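PDB 4MFI: Sn-glycerol-3-phosphate ABC transporter substrate-binding protein UspB from Mycobacterium tuberculosis, which probably binds glycerophosphocholine and delivers it to the ABC transporter of which it is the substrate-binding subunit. Local coordinates for residues L136-F141 against T378-Y383; W104-A109 against R385-G390; Q61-T66 against I327-N332. One frame throughout, in Å; residues are numbered along the deposited sequence.

Contact 1 (L136-F141 against T378-Y383); sequences LADYEF and TRTQDY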
# COMPACT_ATOMS: atom_id res chain seq x y z
N LEU A 136 -3.00 10.14 -4.52
CA LEU A 136 -2.66 10.69 -5.82
C LEU A 136 -1.17 11.04 -5.91
O LEU A 136 -0.53 10.81 -6.95
CB LEU A 136 -3.52 11.91 -6.14
CG LEU A 136 -3.29 12.50 -7.54
CD1 LEU A 136 -3.57 11.47 -8.62
CD2 LEU A 136 -4.17 13.72 -7.73
N ALA A 137 -0.61 11.57 -4.82
CA ALA A 137 0.81 11.91 -4.75
C ALA A 137 1.71 10.70 -4.91
O ALA A 137 2.88 10.83 -5.31
CB ALA A 137 1.13 12.64 -3.45
N ASP A 138 1.19 9.51 -4.60
CA ASP A 138 1.92 8.26 -4.77
C ASP A 138 2.44 8.07 -6.19
O ASP A 138 3.43 7.36 -6.40
CB ASP A 138 1.03 7.06 -4.45
CG ASP A 138 0.78 6.88 -2.96
OD1 ASP A 138 1.66 7.21 -2.13
OD2 ASP A 138 -0.31 6.38 -2.62
N TYR A 139 1.77 8.68 -7.17
CA TYR A 139 2.12 8.48 -8.58
C TYR A 139 2.78 9.69 -9.21
O TYR A 139 2.88 9.79 -10.44
CB TYR A 139 0.89 8.07 -9.41
CG TYR A 139 0.17 6.91 -8.77
CD1 TYR A 139 0.70 5.63 -8.79
CD2 TYR A 139 -1.05 7.10 -8.13
CE1 TYR A 139 0.04 4.57 -8.19
CE2 TYR A 139 -1.72 6.06 -7.53
CZ TYR A 139 -1.17 4.79 -7.56
OH TYR A 139 -1.85 3.75 -6.95
N GLU A 140 3.23 10.62 -8.37
CA GLU A 140 3.86 11.84 -8.84
C GLU A 140 5.37 11.66 -8.89
O GLU A 140 5.99 11.12 -7.97
CB GLU A 140 3.49 13.02 -7.94
CG GLU A 140 4.03 14.36 -8.42
CD GLU A 140 5.25 14.81 -7.62
OE1 GLU A 140 6.10 15.54 -8.18
OE2 GLU A 140 5.35 14.45 -6.43
N PHE A 141 5.96 12.09 -10.00
CA PHE A 141 7.40 12.18 -10.08
C PHE A 141 7.78 13.37 -10.93
O PHE A 141 7.31 13.51 -12.07
CB PHE A 141 8.00 10.91 -10.65
CG PHE A 141 9.50 10.94 -10.68
CD1 PHE A 141 10.22 10.92 -9.50
CD2 PHE A 141 10.18 11.01 -11.88
CE1 PHE A 141 11.60 10.96 -9.51
CE2 PHE A 141 11.56 11.05 -11.91
CZ PHE A 141 12.27 11.03 -10.73
N THR A 378 -1.31 9.85 6.20
CA THR A 378 -0.39 8.93 5.54
C THR A 378 0.68 9.70 4.78
O THR A 378 0.55 10.91 4.54
CB THR A 378 -1.12 7.95 4.60
OG1 THR A 378 -1.95 8.68 3.69
CG2 THR A 378 -1.99 6.99 5.40
N ARG A 379 1.74 8.99 4.38
CA ARG A 379 2.92 9.58 3.77
C ARG A 379 3.31 8.70 2.59
O ARG A 379 3.18 7.47 2.66
CB ARG A 379 4.06 9.61 4.83
CG ARG A 379 5.48 9.92 4.34
CD ARG A 379 6.44 10.15 5.53
NE ARG A 379 7.85 10.15 5.11
CZ ARG A 379 8.88 10.43 5.91
NH1 ARG A 379 8.68 10.77 7.18
NH2 ARG A 379 10.11 10.38 5.42
N THR A 380 3.75 9.31 1.50
CA THR A 380 4.25 8.55 0.35
C THR A 380 5.51 7.75 0.73
O THR A 380 6.27 8.13 1.63
CB THR A 380 4.53 9.44 -0.88
OG1 THR A 380 5.46 10.45 -0.51
CG2 THR A 380 3.23 10.10 -1.38
N GLN A 381 5.70 6.63 0.05
CA GLN A 381 6.75 5.69 0.44
C GLN A 381 8.16 6.14 0.07
O GLN A 381 8.36 6.94 -0.85
CB GLN A 381 6.48 4.33 -0.18
CG GLN A 381 5.20 3.68 0.30
CD GLN A 381 5.12 2.24 -0.15
OE1 GLN A 381 5.91 1.40 0.31
NE2 GLN A 381 4.19 1.94 -1.06
N ASP A 382 9.14 5.61 0.79
CA ASP A 382 10.54 5.91 0.50
C ASP A 382 10.93 5.40 -0.89
O ASP A 382 10.54 4.30 -1.29
CB ASP A 382 11.46 5.28 1.55
CG ASP A 382 11.31 5.90 2.92
OD1 ASP A 382 10.79 7.04 3.05
OD2 ASP A 382 11.75 5.24 3.87
N TYR A 383 11.69 6.21 -1.62
CA TYR A 383 12.11 5.83 -2.98
C TYR A 383 12.86 4.49 -2.97
O TYR A 383 12.74 3.70 -3.91
CB TYR A 383 13.02 6.89 -3.62
CG TYR A 383 12.39 8.21 -4.02
CD1 TYR A 383 11.15 8.63 -3.52
CD2 TYR A 383 13.07 9.06 -4.87
CE1 TYR A 383 10.61 9.86 -3.90
CE2 TYR A 383 12.55 10.28 -5.25
CZ TYR A 383 11.32 10.68 -4.76
OH TYR A 383 10.82 11.91 -5.16
O HOH W 1 4.02 6.07 -2.23
O HOH W 2 8.01 11.23 -6.34
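The rings of Phe141 and Tyr383 meet at the edge of Phe141. Phe141 CE1 and Tyr383 CE2 are 4.4 Å apart, near the plane of the Phe141 ring, while the Tyr383 ring is approached obliquely. A water also lies in the Phe141 plane, at its edge. This water donates to Glu140 O at 2.6 Å and bonds to Tyr383 OH at 3.1 Å, so it joins the two segments beside the rings. The Tyr139 ring has Asp138 CB over the centre of one face. The segments belong to the two-lobed periplasmic binding protein fold. Residues 136-141 run from helix 133-137 through a type I turn, Ala137 to Glu140, into strand 140-141. Residues 378-383 form the loop that leads into helix 383-386. At the turn, the methyl Thr380 CG2 lies 3.9 Å from Ala137 CB and 3.4 Å from Asp138 OD1. With chi1 at 57°, Thr380 CG2 is anti to the carbonyl carbon, on the side of this turn. No direct hydrogen bond crosses between the segments. A second water bridges instead, donating to Asp138 OD1 at 2.6 Å and accepting from Gln381 N at 2.9 Å. Asp138 OD2 forms a salt bridge to Arg152 and a hydrogen bond with Thr304 OG1.

Contact 2 (W104-A109 against R385-G390); sequences WWFHFA and RVFLPG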
# COMPACT_ATOMS: atom_id res chain seq x y z
N TRP A 104 5.84 -1.24 -9.50
CA TRP A 104 5.92 -1.40 -10.95
C TRP A 104 5.62 -0.13 -11.73
O TRP A 104 6.14 0.05 -12.83
CB TRP A 104 5.01 -2.53 -11.42
CG TRP A 104 5.57 -3.91 -11.21
CD1 TRP A 104 5.16 -4.84 -10.29
CD2 TRP A 104 6.64 -4.52 -11.94
NE1 TRP A 104 5.91 -5.99 -10.41
CE2 TRP A 104 6.82 -5.82 -11.42
CE3 TRP A 104 7.46 -4.10 -13.00
CZ2 TRP A 104 7.78 -6.70 -11.92
CZ3 TRP A 104 8.41 -4.97 -13.49
CH2 TRP A 104 8.57 -6.25 -12.95
N TRP A 105 4.78 0.76 -11.20
CA TRP A 105 4.41 1.93 -12.00
C TRP A 105 5.64 2.77 -12.35
O TRP A 105 5.78 3.21 -13.50
CB TRP A 105 3.29 2.77 -11.36
CG TRP A 105 3.74 3.72 -10.28
CD1 TRP A 105 3.64 3.53 -8.93
CD2 TRP A 105 4.35 5.01 -10.46
NE1 TRP A 105 4.15 4.62 -8.26
CE2 TRP A 105 4.59 5.54 -9.18
CE3 TRP A 105 4.71 5.76 -11.59
CZ2 TRP A 105 5.19 6.78 -8.99
CZ3 TRP A 105 5.30 7.01 -11.40
CH2 TRP A 105 5.54 7.51 -10.10
N PHE A 106 6.55 2.96 -11.40
CA PHE A 106 7.72 3.80 -11.67
C PHE A 106 8.67 3.11 -12.64
O PHE A 106 9.27 3.76 -13.48
CB PHE A 106 8.46 4.18 -10.38
CG PHE A 106 9.67 5.07 -10.62
CD1 PHE A 106 9.51 6.44 -10.79
CD2 PHE A 106 10.94 4.53 -10.68
CE1 PHE A 106 10.61 7.25 -11.02
CE2 PHE A 106 12.05 5.34 -10.91
CZ PHE A 106 11.88 6.71 -11.08
N HIS A 107 8.81 1.79 -12.50
CA HIS A 107 9.61 1.03 -13.45
C HIS A 107 9.20 1.34 -14.89
O HIS A 107 10.03 1.62 -15.76
CB HIS A 107 9.49 -0.46 -13.18
CG HIS A 107 10.08 -1.30 -14.26
ND1 HIS A 107 11.43 -1.56 -14.36
CD2 HIS A 107 9.50 -1.91 -15.33
CE1 HIS A 107 11.66 -2.31 -15.42
NE2 HIS A 107 10.50 -2.53 -16.03
N PHE A 108 7.89 1.31 -15.14
CA PHE A 108 7.40 1.61 -16.48
C PHE A 108 7.44 3.10 -16.83
O PHE A 108 7.76 3.46 -17.96
CB PHE A 108 6.01 1.01 -16.67
CG PHE A 108 6.01 -0.48 -16.71
CD1 PHE A 108 6.63 -1.16 -17.76
CD2 PHE A 108 5.41 -1.23 -15.71
CE1 PHE A 108 6.64 -2.54 -17.81
CE2 PHE A 108 5.42 -2.62 -15.75
CZ PHE A 108 6.04 -3.28 -16.80
N ALA A 109 7.11 3.97 -15.87
CA ALA A 109 7.16 5.41 -16.12
C ALA A 109 8.57 5.85 -16.51
O ALA A 109 8.74 6.61 -17.47
CB ALA A 109 6.68 6.19 -14.90
N ARG A 385 12.27 1.87 -1.39
CA ARG A 385 11.34 0.74 -1.45
C ARG A 385 10.60 0.64 -2.78
O ARG A 385 10.48 -0.45 -3.35
CB ARG A 385 10.32 0.76 -0.28
CG ARG A 385 9.46 -0.50 -0.28
CD ARG A 385 8.43 -0.60 0.87
NE ARG A 385 7.78 -1.90 0.70
CZ ARG A 385 6.79 -2.12 -0.16
NH1 ARG A 385 6.26 -1.11 -0.84
NH2 ARG A 385 6.31 -3.34 -0.32
N VAL A 386 10.11 1.76 -3.29
CA VAL A 386 9.20 1.72 -4.45
C VAL A 386 9.77 2.07 -5.82
O VAL A 386 9.18 1.68 -6.83
CB VAL A 386 7.93 2.58 -4.22
CG1 VAL A 386 7.04 1.94 -3.14
CG2 VAL A 386 8.29 4.04 -3.88
N PHE A 387 10.89 2.79 -5.86
CA PHE A 387 11.49 3.21 -7.14
C PHE A 387 12.79 2.49 -7.47
O PHE A 387 13.25 2.51 -8.61
CB PHE A 387 11.78 4.71 -7.15
CG PHE A 387 10.56 5.60 -7.10
CD1 PHE A 387 9.27 5.09 -7.24
CD2 PHE A 387 10.72 6.97 -6.93
CE1 PHE A 387 8.16 5.94 -7.20
CE2 PHE A 387 9.61 7.82 -6.91
CZ PHE A 387 8.33 7.29 -7.04
N LEU A 388 13.40 1.88 -6.46
CA LEU A 388 14.69 1.23 -6.61
C LEU A 388 14.42 -0.25 -6.82
O LEU A 388 13.78 -0.88 -5.98
CB LEU A 388 15.51 1.47 -5.33
CG LEU A 388 17.01 1.17 -5.31
CD1 LEU A 388 17.64 1.85 -4.11
CD2 LEU A 388 17.29 -0.34 -5.28
N PRO A 389 14.89 -0.82 -7.94
CA PRO A 389 14.57 -2.20 -8.30
C PRO A 389 14.88 -3.19 -7.19
O PRO A 389 16.01 -3.24 -6.70
CB PRO A 389 15.47 -2.47 -9.51
CG PRO A 389 15.64 -1.13 -10.14
CD PRO A 389 15.71 -0.16 -8.98
N GLY A 390 13.86 -3.96 -6.80
CA GLY A 390 13.98 -4.93 -5.72
C GLY A 390 14.18 -4.38 -4.32
O GLY A 390 14.40 -5.16 -3.39
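Phe106 and Phe387 lie face against face in an offset stack. Their centroids are 4.0 Å apart and the planes differ by only 17°. The tight part of the contact is here. Phe387 CD1 comes to 3.4 Å from Phe106 CB, and Phe387 CG sits over one face of the Phe106 ring, toward its rim. Phe387 CB adds a CH-pi contact to the same ring, 4.0 Å from the centroid and over the face. Phe106 reaches this place because its CG is anti to the backbone N, with chi1 at -179°. Trp105 is the third member of the aromatic cluster. Its atom CZ2 meets Phe387 CE1 obliquely at 3.6 Å, and the six-membered ring of Trp105 stands at 90° to the Phe387 ring. Trp105 also has Phe106 CB over the centre of one face. The contact has no hydrogen bond across it and depends on apolar and aromatic packing.

Val386 makes a looser, peripheral touch that is still buried: its O is 4.4 Å from Phe106 CB. The solvent side of helix 104-110 is marked by His107, which is exposed and makes no contact with 385-390. All four touching residues are buried.

Among its neighbours, the cluster continues into contact 1: Trp105 meets Tyr139 edge-to-face, Phe106 meets Phe141 edge-to-face, and the Phe387 ring meets Tyr383. Helix 104-110 follows strand 97-101 and lies against strand 144-160 through Trp105 and Ala109 on Tyr146. Past Phe387, Leu388 packs on helix 409-427.

Contact 3 (Q61-T66 against I327-N332); sequences QDRFPT and IAFVTN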
# COMPACT_ATOMS: atom_id res chain seq x y z
N GLN A 61 -20.44 2.18 -19.20
CA GLN A 61 -21.07 2.05 -20.51
C GLN A 61 -22.46 2.69 -20.55
O GLN A 61 -22.90 3.14 -21.61
CB GLN A 61 -21.11 0.58 -20.94
CG GLN A 61 -19.71 0.03 -21.19
CD GLN A 61 -19.69 -1.44 -21.57
OE1 GLN A 61 -18.68 -1.94 -22.07
NE2 GLN A 61 -20.80 -2.14 -21.35
N ASP A 62 -23.13 2.77 -19.40
CA ASP A 62 -24.40 3.50 -19.31
C ASP A 62 -24.18 5.01 -19.49
O ASP A 62 -24.98 5.69 -20.13
CB ASP A 62 -25.08 3.26 -17.96
CG ASP A 62 -25.72 1.89 -17.85
OD1 ASP A 62 -25.94 1.44 -16.71
OD2 ASP A 62 -26.00 1.27 -18.90
N ARG A 63 -23.10 5.52 -18.90
CA ARG A 63 -22.80 6.94 -18.91
C ARG A 63 -22.15 7.37 -20.22
O ARG A 63 -22.35 8.49 -20.69
CB ARG A 63 -21.88 7.28 -17.74
CG ARG A 63 -21.58 8.76 -17.55
CD ARG A 63 -22.82 9.55 -17.13
NE ARG A 63 -23.38 9.06 -15.87
CZ ARG A 63 -22.93 9.43 -14.67
NH1 ARG A 63 -21.93 10.29 -14.56
NH2 ARG A 63 -23.49 8.93 -13.57
N PHE A 64 -21.36 6.46 -20.80
CA PHE A 64 -20.66 6.72 -22.06
C PHE A 64 -21.10 5.67 -23.08
O PHE A 64 -20.36 4.73 -23.37
CB PHE A 64 -19.14 6.63 -21.85
CG PHE A 64 -18.57 7.72 -20.98
CD1 PHE A 64 -18.58 7.59 -19.59
CD2 PHE A 64 -18.00 8.86 -21.53
CE1 PHE A 64 -18.03 8.59 -18.78
CE2 PHE A 64 -17.46 9.85 -20.73
CZ PHE A 64 -17.48 9.72 -19.36
N PRO A 65 -22.32 5.83 -23.65
CA PRO A 65 -22.92 4.78 -24.47
C PRO A 65 -22.18 4.50 -25.78
O PRO A 65 -22.48 3.50 -26.44
CB PRO A 65 -24.33 5.32 -24.75
CG PRO A 65 -24.23 6.79 -24.56
CD PRO A 65 -23.23 6.97 -23.46
N THR A 66 -21.24 5.36 -26.15
CA THR A 66 -20.48 5.17 -27.38
C THR A 66 -19.18 4.40 -27.15
O THR A 66 -18.46 4.08 -28.09
CB THR A 66 -20.16 6.51 -28.06
OG1 THR A 66 -19.21 7.23 -27.28
CG2 THR A 66 -21.42 7.35 -28.21
N ILE A 327 -10.91 5.68 -16.42
CA ILE A 327 -10.21 5.71 -15.14
C ILE A 327 -10.85 6.71 -14.19
O ILE A 327 -11.08 6.38 -13.02
CB ILE A 327 -8.72 6.05 -15.33
CG1 ILE A 327 -8.00 4.89 -16.01
CG2 ILE A 327 -8.06 6.34 -13.99
CD1 ILE A 327 -6.59 5.23 -16.42
N ALA A 328 -11.15 7.90 -14.68
CA ALA A 328 -11.75 8.94 -13.84
C ALA A 328 -13.14 8.52 -13.38
O ALA A 328 -13.55 8.81 -12.25
CB ALA A 328 -11.81 10.27 -14.58
N PHE A 329 -13.89 7.84 -14.25
CA PHE A 329 -15.24 7.43 -13.89
C PHE A 329 -15.24 6.35 -12.81
O PHE A 329 -15.96 6.46 -11.81
CB PHE A 329 -16.01 6.96 -15.12
CG PHE A 329 -17.41 6.51 -14.81
CD1 PHE A 329 -18.44 7.43 -14.72
CD2 PHE A 329 -17.68 5.17 -14.58
CE1 PHE A 329 -19.73 7.02 -14.42
CE2 PHE A 329 -18.96 4.75 -14.28
CZ PHE A 329 -19.99 5.67 -14.20
N VAL A 330 -14.44 5.30 -12.99
CA VAL A 330 -14.49 4.19 -12.05
C VAL A 330 -13.89 4.55 -10.69
O VAL A 330 -14.09 3.83 -9.71
CB VAL A 330 -13.87 2.89 -12.61
CG1 VAL A 330 -14.59 2.48 -13.90
CG2 VAL A 330 -12.36 3.03 -12.84
N THR A 331 -13.16 5.67 -10.64
CA THR A 331 -12.62 6.17 -9.37
C THR A 331 -13.33 7.45 -8.92
O THR A 331 -12.78 8.23 -8.11
CB THR A 331 -11.09 6.40 -9.43
OG1 THR A 331 -10.79 7.38 -10.43
CG2 THR A 331 -10.36 5.09 -9.72
N ASN A 332 -14.54 7.68 -9.42
CA ASN A 332 -15.33 8.82 -8.94
C ASN A 332 -15.85 8.53 -7.52
O ASN A 332 -15.68 7.41 -7.02
CB ASN A 332 -16.39 9.26 -9.99
CG ASN A 332 -17.66 8.40 -9.99
OD1 ASN A 332 -17.91 7.60 -9.09
ND2 ASN A 332 -18.48 8.60 -11.02
O HOH W 3 -21.40 8.10 -11.08
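Arg63 and Phe64, at and just after the end of helix 50-63, meet Phe329 on helix 317-330. Both helices belong to one lobe of the solute-binding protein fold and pack near its surface. The charged group meets the ring at its edge. Phe329 CE1 lies over one face of the Arg63 guanidinium, 3.9 Å from Arg63 NH1, and NH1 is in the plane of the Phe329 ring. The two planes are 89° apart. The bends of Arg63 at chi2 (67°) and chi3 (60°) bring CZ and NH1 back beside Phe329 CE1, which CB and CG already flank. The apolar contact is between rings. Phe329 CD1 lies at the edge of the Phe64 ring, 4.2 Å from Phe64 CE1. Phe64, just past the helix, also stacks on Phe60 of helix 50-63. No direct hydrogen bond joins the segments. A water accepts from Asn332 ND2 at 3.0 Å and more weakly from Arg63 NH2 at 3.4 Å. The side chain of Asn332 caps the next helix, with OD1 accepting from Asn335 N. At the C-terminal end of helix 317-330, Ile327 O takes two donors from opposite faces of its plane: Thr331 N at 3.2 Å and Thr331 OG1 at 2.8 Å.

Contact 2 is buried, contact 1 is a surface contact and contact 3 is partly buried. Contacts 1 and 2 are neighbours, with centres about 12 Å apart. They share helix 383-386, and contact 1 is nested along the chain inside the loop closed by contact 2. They touch through Asp138 O and Trp105 CZ2. Contact 3 holds a different pair of helices, with its centre about 26 Å from that of contact 1 and about 29 Å from that of contact 2. The chemistry differs with place. Contact 2 is aromatic, with no hydrogen bond across it. Waters bridge contact 1 and, weakly on one leg, contact 3, which adds a charged group at a ring edge.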